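Local coordinates for Ras-associated and pleckstrin homology domains-containing protein 1 (Homo sapiens, PDB 4GN1) that mediates localized membrane signals, is implicated in regulating lamellipodial dynamics, targets EVL and VASP to the leading edge and negatively regulates cell adhesion, at residues K91-L94 against N100-L103; I235-A238 against Q243-M246; T27-L32 against Y248-K253. One frame throughout, in Å; residues are numbered along the deposited sequence.

Contact 1: K91-L94 against N100-L103; sequences KYAL and NYLL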
# COMPACT_ATOMS: atom_id res chain seq x y z
N LYS A 91 -4.65 -4.82 5.39
CA LYS A 91 -5.47 -3.67 4.95
C LYS A 91 -5.90 -2.76 6.10
O LYS A 91 -5.76 -1.55 6.02
CB LYS A 91 -6.68 -4.08 4.08
CG LYS A 91 -7.48 -2.87 3.56
CD LYS A 91 -8.58 -3.21 2.54
CE LYS A 91 -9.76 -4.01 3.15
NZ LYS A 91 -10.85 -4.26 2.18
N TYR A 92 -6.44 -3.34 7.16
CA TYR A 92 -6.86 -2.53 8.29
C TYR A 92 -6.09 -2.78 9.59
O TYR A 92 -6.55 -2.42 10.67
CB TYR A 92 -8.37 -2.63 8.51
CG TYR A 92 -9.13 -1.99 7.37
CD1 TYR A 92 -8.88 -0.65 6.99
CD2 TYR A 92 -10.07 -2.71 6.64
CE1 TYR A 92 -9.55 -0.06 5.94
CE2 TYR A 92 -10.75 -2.13 5.59
CZ TYR A 92 -10.49 -0.81 5.25
OH TYR A 92 -11.16 -0.26 4.19
N ALA A 93 -4.91 -3.40 9.48
CA ALA A 93 -4.09 -3.68 10.66
C ALA A 93 -3.93 -2.37 11.43
O ALA A 93 -4.40 -2.23 12.56
CB ALA A 93 -2.73 -4.26 10.27
N LEU A 94 -3.34 -1.38 10.76
CA LEU A 94 -3.18 -0.03 11.28
C LEU A 94 -4.37 0.51 12.10
O LEU A 94 -4.18 1.22 13.09
CB LEU A 94 -2.87 0.90 10.10
CG LEU A 94 -3.26 2.37 10.22
CD1 LEU A 94 -2.16 3.07 11.00
CD2 LEU A 94 -3.42 3.01 8.86
N ASN A 100 0.42 0.81 17.39
CA ASN A 100 1.59 0.20 16.76
C ASN A 100 2.12 0.90 15.52
O ASN A 100 3.16 0.52 15.01
CB ASN A 100 1.33 -1.26 16.51
CG ASN A 100 1.26 -2.03 17.80
OD1 ASN A 100 2.04 -1.77 18.72
ND2 ASN A 100 0.33 -2.96 17.88
N TYR A 101 1.44 1.95 15.08
CA TYR A 101 1.88 2.66 13.89
C TYR A 101 2.00 4.14 14.11
O TYR A 101 2.94 4.75 13.60
CB TYR A 101 0.94 2.38 12.71
CG TYR A 101 0.82 0.91 12.41
CD1 TYR A 101 -0.04 0.10 13.17
CD2 TYR A 101 1.57 0.32 11.39
CE1 TYR A 101 -0.14 -1.25 12.91
CE2 TYR A 101 1.48 -1.03 11.13
CZ TYR A 101 0.61 -1.81 11.88
OH TYR A 101 0.49 -3.16 11.64
N LEU A 102 1.05 4.69 14.89
CA LEU A 102 0.92 6.15 15.08
C LEU A 102 1.72 6.69 16.27
O LEU A 102 1.86 7.91 16.45
CB LEU A 102 -0.55 6.54 15.20
CG LEU A 102 -1.50 5.97 14.14
CD1 LEU A 102 -2.94 6.35 14.48
CD2 LEU A 102 -1.14 6.43 12.73
N LEU A 103 2.20 5.78 17.11
CA LEU A 103 3.32 6.04 18.00
C LEU A 103 4.26 4.96 17.55
O LEU A 103 3.83 3.81 17.27
CB LEU A 103 2.97 5.82 19.46
CG LEU A 103 1.49 5.83 19.81
CD1 LEU A 103 1.24 4.89 20.97
CD2 LEU A 103 1.00 7.24 20.09
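The phenol ring of Tyr-101 has Leu-94 over one face, in a CH-pi contact within the chain that connects the ubiquitin-like Ras-associating fold to the pleckstrin homology fold, where it doubles back after helix 93-96. Leu-94 CA sits 4.0 Å from the centroid of the Tyr-101 ring and 29° off the ring normal, so the backbone at the start of helix 93-96, with the root of the leucine side chain, lies on the ring. Leu-94 CB is over the same face but displaced toward the rim, while the carbonyl carbon of Ala-93 approaches obliquely. The CG of Tyr-101 stands anti to its carbonyl carbon (chi1 -57°), which carries the ring lengthwise along the start of the helix until the hydroxyl reaches Ala-93. The ring also makes a cation-pi contact with Arg-226 of helix 225-240.

Near the ring's attachment the contact is apolar. Leu-94 directs one branch into it, placing CD1 3.6 Å from Tyr-101 CB, and the same methyl touches Leu-102, whose side chain crosses that of Leu-94 at about a right angle. Both leucines also rest on Ile-237. No hydrogen bond links the two segments; at the far end of the ring, Tyr-101 OH lies 3.7 Å from Ala-93 CB.

Contact 2: I235-A238 against Q243-M246; sequences IRIA and QLYM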
# COMPACT_ATOMS: atom_id res chain seq x y z
N ILE A 235 3.25 5.65 4.56
CA ILE A 235 3.07 6.12 3.19
C ILE A 235 1.60 6.22 2.81
O ILE A 235 1.17 7.21 2.20
CB ILE A 235 3.89 5.28 2.18
CG1 ILE A 235 5.37 5.46 2.52
CG2 ILE A 235 3.61 5.71 0.73
CD1 ILE A 235 6.28 4.49 1.79
N ARG A 236 0.81 5.23 3.21
CA ARG A 236 -0.62 5.21 2.92
C ARG A 236 -1.38 6.37 3.57
O ARG A 236 -2.20 7.04 2.92
CB ARG A 236 -1.23 3.86 3.31
CG ARG A 236 -0.89 2.75 2.32
CD ARG A 236 -1.27 1.38 2.85
NE ARG A 236 -2.72 1.19 2.82
CZ ARG A 236 -3.45 0.78 3.84
NH1 ARG A 236 -2.88 0.49 5.01
NH2 ARG A 236 -4.77 0.66 3.69
N ILE A 237 -1.08 6.64 4.84
CA ILE A 237 -1.68 7.79 5.54
C ILE A 237 -1.40 9.09 4.80
O ILE A 237 -2.31 9.82 4.45
CB ILE A 237 -1.19 7.89 7.00
CG1 ILE A 237 -1.66 6.65 7.75
CG2 ILE A 237 -1.70 9.19 7.62
CD1 ILE A 237 -1.07 6.50 9.14
N ALA A 238 -0.12 9.34 4.55
CA ALA A 238 0.34 10.55 3.87
C ALA A 238 -0.20 10.68 2.44
O ALA A 238 -0.32 11.80 1.93
CB ALA A 238 1.85 10.57 3.86
N GLN A 243 -9.46 9.87 4.37
CA GLN A 243 -10.17 8.92 3.52
C GLN A 243 -9.92 7.45 3.91
O GLN A 243 -10.85 6.63 3.84
CB GLN A 243 -9.80 9.19 2.06
CG GLN A 243 -10.45 8.26 1.04
CD GLN A 243 -11.96 8.43 0.95
OE1 GLN A 243 -12.70 7.66 1.53
NE2 GLN A 243 -12.40 9.44 0.24
N LEU A 244 -8.69 7.11 4.34
CA LEU A 244 -8.42 5.77 4.89
C LEU A 244 -9.35 5.46 6.04
O LEU A 244 -10.00 4.41 6.04
CB LEU A 244 -6.98 5.58 5.37
CG LEU A 244 -5.85 5.38 4.35
CD1 LEU A 244 -4.53 5.09 5.07
CD2 LEU A 244 -6.18 4.29 3.33
N TYR A 245 -9.44 6.41 6.98
CA TYR A 245 -10.33 6.29 8.14
C TYR A 245 -11.77 6.11 7.77
O TYR A 245 -12.46 5.28 8.35
CB TYR A 245 -10.19 7.50 9.08
CG TYR A 245 -10.90 7.36 10.43
CD1 TYR A 245 -10.77 6.21 11.22
CD2 TYR A 245 -11.69 8.41 10.94
CE1 TYR A 245 -11.40 6.09 12.45
CE2 TYR A 245 -12.32 8.30 12.18
CZ TYR A 245 -12.17 7.15 12.93
OH TYR A 245 -12.81 7.04 14.16
N MET A 246 -12.24 6.90 6.81
CA MET A 246 -13.59 6.73 6.30
C MET A 246 -13.80 5.35 5.68
O MET A 246 -14.90 4.78 5.80
CB MET A 246 -13.91 7.83 5.30
CG MET A 246 -13.76 9.23 5.89
SD MET A 246 -14.15 10.49 4.66
CE MET A 246 -15.85 10.05 4.23
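Two consecutive helices meet here: 225-240, the C-terminal helix of the pleckstrin homology domain, and 242-251, which follows it after a single-residue break. The nearest CA atoms belong to Ile-237 and Leu-244, 7.1 Å apart, and the side chain of Leu-244 makes every contact from its segment. Its CB points toward helix 225-240, and its two methyls divide the work. CD1 presses on the helix backbone, with Leu-244 CD1 lying 3.7 Å from Arg-236 C and equally close to the carbonyl oxygen of that residue. The same methyl reaches Arg-236 CB and the amide nitrogen of Ile-237, then touches the Ile-237 side chain more loosely, CD1 of Leu-244 being 4.2 Å from CG1 of Ile-237.

The other branch serves the far end of the arginine. Arg-236 leaves its helix with an extended start and bends at chi3 (73°), a turn that brings the guanidinium over toward the Leu-244 CD2 methyl, the two side chains running at about a right angle. There Arg-236 NH2 lies 3.9 Å from Leu-244 CD2, which approaches the guanidinium obliquely. That nitrogen forms a salt bridge with Glu-63 and a weak hydrogen bond with the carbonyl of Lys-91, whereas NH1 has a weak bond to Asn-233.

Across the two segments there is no hydrogen bond, and all three touching residues are buried. The arginine's charge is met by Glu-63, while Leu-244 offers it only an aliphatic neighbour; Leu-244, which also touches Glu-63, probably shields this ion pair from water and may strengthen it.

Contact 3: T27-L32 against Y248-K253; sequences TVRQVL and YQEALK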
# COMPACT_ATOMS: atom_id res chain seq x y z
N THR A 27 -16.98 1.78 -6.65
CA THR A 27 -15.77 1.73 -5.85
C THR A 27 -15.41 0.24 -5.64
O THR A 27 -16.24 -0.66 -5.82
CB THR A 27 -16.03 2.31 -4.46
OG1 THR A 27 -16.96 1.45 -3.82
CG2 THR A 27 -16.62 3.74 -4.52
N VAL A 28 -14.17 0.00 -5.20
CA VAL A 28 -13.69 -1.34 -4.83
C VAL A 28 -14.57 -1.93 -3.73
O VAL A 28 -14.90 -3.13 -3.76
CB VAL A 28 -12.18 -1.30 -4.45
CG1 VAL A 28 -11.74 -2.58 -3.74
CG2 VAL A 28 -11.32 -1.10 -5.69
N ARG A 29 -14.95 -1.08 -2.78
CA ARG A 29 -15.88 -1.44 -1.71
C ARG A 29 -17.14 -2.06 -2.28
O ARG A 29 -17.52 -3.16 -1.89
CB ARG A 29 -16.22 -0.21 -0.84
CG ARG A 29 -17.45 -0.33 0.08
CD ARG A 29 -17.44 -1.60 0.94
NE ARG A 29 -16.16 -1.81 1.62
CZ ARG A 29 -15.68 -3.00 1.99
NH1 ARG A 29 -16.38 -4.10 1.77
NH2 ARG A 29 -14.49 -3.09 2.60
N GLN A 30 -17.78 -1.37 -3.20
CA GLN A 30 -18.97 -1.92 -3.85
C GLN A 30 -18.74 -3.24 -4.58
O GLN A 30 -19.60 -4.11 -4.56
CB GLN A 30 -19.57 -0.91 -4.82
CG GLN A 30 -20.37 0.17 -4.12
CD GLN A 30 -20.73 1.31 -5.03
OE1 GLN A 30 -19.85 2.05 -5.52
NE2 GLN A 30 -22.02 1.47 -5.26
N VAL A 31 -17.60 -3.37 -5.24
CA VAL A 31 -17.22 -4.58 -5.95
C VAL A 31 -16.97 -5.71 -4.97
O VAL A 31 -17.45 -6.81 -5.18
CB VAL A 31 -15.98 -4.32 -6.82
CG1 VAL A 31 -15.31 -5.62 -7.25
CG2 VAL A 31 -16.36 -3.42 -8.00
N LEU A 32 -16.23 -5.43 -3.90
CA LEU A 32 -16.04 -6.41 -2.83
C LEU A 32 -17.35 -6.87 -2.17
O LEU A 32 -17.51 -8.07 -1.88
CB LEU A 32 -15.11 -5.86 -1.76
CG LEU A 32 -13.62 -5.83 -2.13
CD1 LEU A 32 -12.87 -5.02 -1.09
CD2 LEU A 32 -13.03 -7.22 -2.23
N TYR A 248 -12.31 2.57 6.61
CA TYR A 248 -12.36 1.65 7.74
C TYR A 248 -13.73 1.72 8.43
O TYR A 248 -14.39 0.69 8.60
CB TYR A 248 -11.19 1.94 8.70
CG TYR A 248 -11.23 1.17 10.00
CD1 TYR A 248 -11.00 -0.20 10.04
CD2 TYR A 248 -11.51 1.82 11.21
CE1 TYR A 248 -11.04 -0.90 11.22
CE2 TYR A 248 -11.56 1.12 12.41
CZ TYR A 248 -11.33 -0.24 12.40
OH TYR A 248 -11.38 -0.93 13.57
N GLN A 249 -14.18 2.93 8.78
CA GLN A 249 -15.48 3.15 9.40
C GLN A 249 -16.59 2.50 8.57
O GLN A 249 -17.46 1.83 9.12
CB GLN A 249 -15.78 4.65 9.56
CG GLN A 249 -14.87 5.44 10.50
CD GLN A 249 -15.40 5.55 11.92
OE1 GLN A 249 -14.66 5.31 12.88
NE2 GLN A 249 -16.67 5.91 12.07
N GLU A 250 -16.54 2.69 7.25
CA GLU A 250 -17.52 2.12 6.33
C GLU A 250 -17.41 0.60 6.23
O GLU A 250 -18.41 -0.09 6.11
CB GLU A 250 -17.37 2.76 4.96
CG GLU A 250 -18.49 2.45 3.98
CD GLU A 250 -18.39 3.25 2.68
OE1 GLU A 250 -18.87 2.78 1.64
OE2 GLU A 250 -17.83 4.37 2.71
N ALA A 251 -16.19 0.08 6.28
CA ALA A 251 -15.97 -1.36 6.10
C ALA A 251 -16.50 -2.17 7.28
O ALA A 251 -16.95 -3.32 7.11
CB ALA A 251 -14.49 -1.65 5.88
N LEU A 252 -16.46 -1.55 8.45
CA LEU A 252 -16.65 -2.23 9.73
C LEU A 252 -18.11 -2.51 10.10
O LEU A 252 -18.51 -2.36 11.26
CB LEU A 252 -15.95 -1.39 10.83
CG LEU A 252 -15.64 -1.92 12.24
CD1 LEU A 252 -14.78 -3.18 12.20
CD2 LEU A 252 -14.97 -0.84 13.08
N LYS A 253 -18.91 -2.94 9.13
CA LYS A 253 -20.30 -3.34 9.39
C LYS A 253 -20.46 -4.37 10.54
O LYS A 253 -20.27 -5.58 10.37
CB LYS A 253 -20.99 -3.84 8.11
CG LYS A 253 -21.83 -2.78 7.41
CD LYS A 253 -22.75 -3.39 6.35
CE LYS A 253 -22.04 -3.59 5.02
NZ LYS A 253 -22.58 -4.75 4.25
O HOH W 1 -18.69 2.71 -1.65
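Arg-29 reaches from the Ras-associating domain to Glu-250 and Ala-251 at the end of helix 242-251. Its CB, on helix 28-39 of the ubiquitin-like fold, points toward the other segment. CG stands anti to the backbone N (chi1 164°) and meets the acidic side chain, Arg-29 CG lying 3.8 Å from Glu-250 OE1. The chain then bends at chi2 and again at chi3, turning CD and NE away from that carboxylate; Arg-29 NE ends 5.3 Å from Glu-250 OE1, too far for a salt bridge. The two side chains run antiparallel past one another, guanidinium and carboxylate planes turned 52° apart. At the tip, Arg-29 NH2 rests 3.6 Å from Ala-251 CB, and Ala-251 CA lies over one face of the guanidinium. The polar ends are held within the Ras-associating domain: NH2 forms a salt bridge with Asp-64 and NH1 one with Asp-33.

Glu-250 has its own route across, through a water that donates to OE1 of Glu-250 at 3.3 Å and lies 3.0 Å from Thr-27 OG1. Thr-27 is the N-cap of helix 28-39 and forms a capping box with Gln-30: Gln-30 N donates to Thr-27 OG1 at 3.0 Å, and Thr-27 N donates to Gln-30 OE1 at 3.1 Å.

The two helices thus meet through the arginine's aliphatic stem and guanidinium, against Glu-250 and Ala-251, and through one water bridge. With two aspartates already paired to Arg-29, Glu-250 probably adds a longer-range attraction toward it, perhaps also favoured by the nearby N-terminus of helix 28-39.

Overall arrangement
The three contacts run across the junction of the two domains. Contacts 1 and 2 lie closest, centres about 11 Å apart, and share an apolar core in which Leu-102 CD2 is 3.6 Å from Ile-237 CD1. Contact 3 shares helix 242-251 with contact 2, its centre about 14 Å away. Although the centres of contacts 1 and 3 are about 18 Å apart, Tyr-92 joins them, its CG 3.7 Å from Tyr-248 CD1 and its ring also touching Ala-251. Asp-64, next in sequence to the Glu-63 that pairs with contact 2, is shared by contacts 1 and 3: Lys-91 also bridges to it, beside the Arg-29 guanidinium.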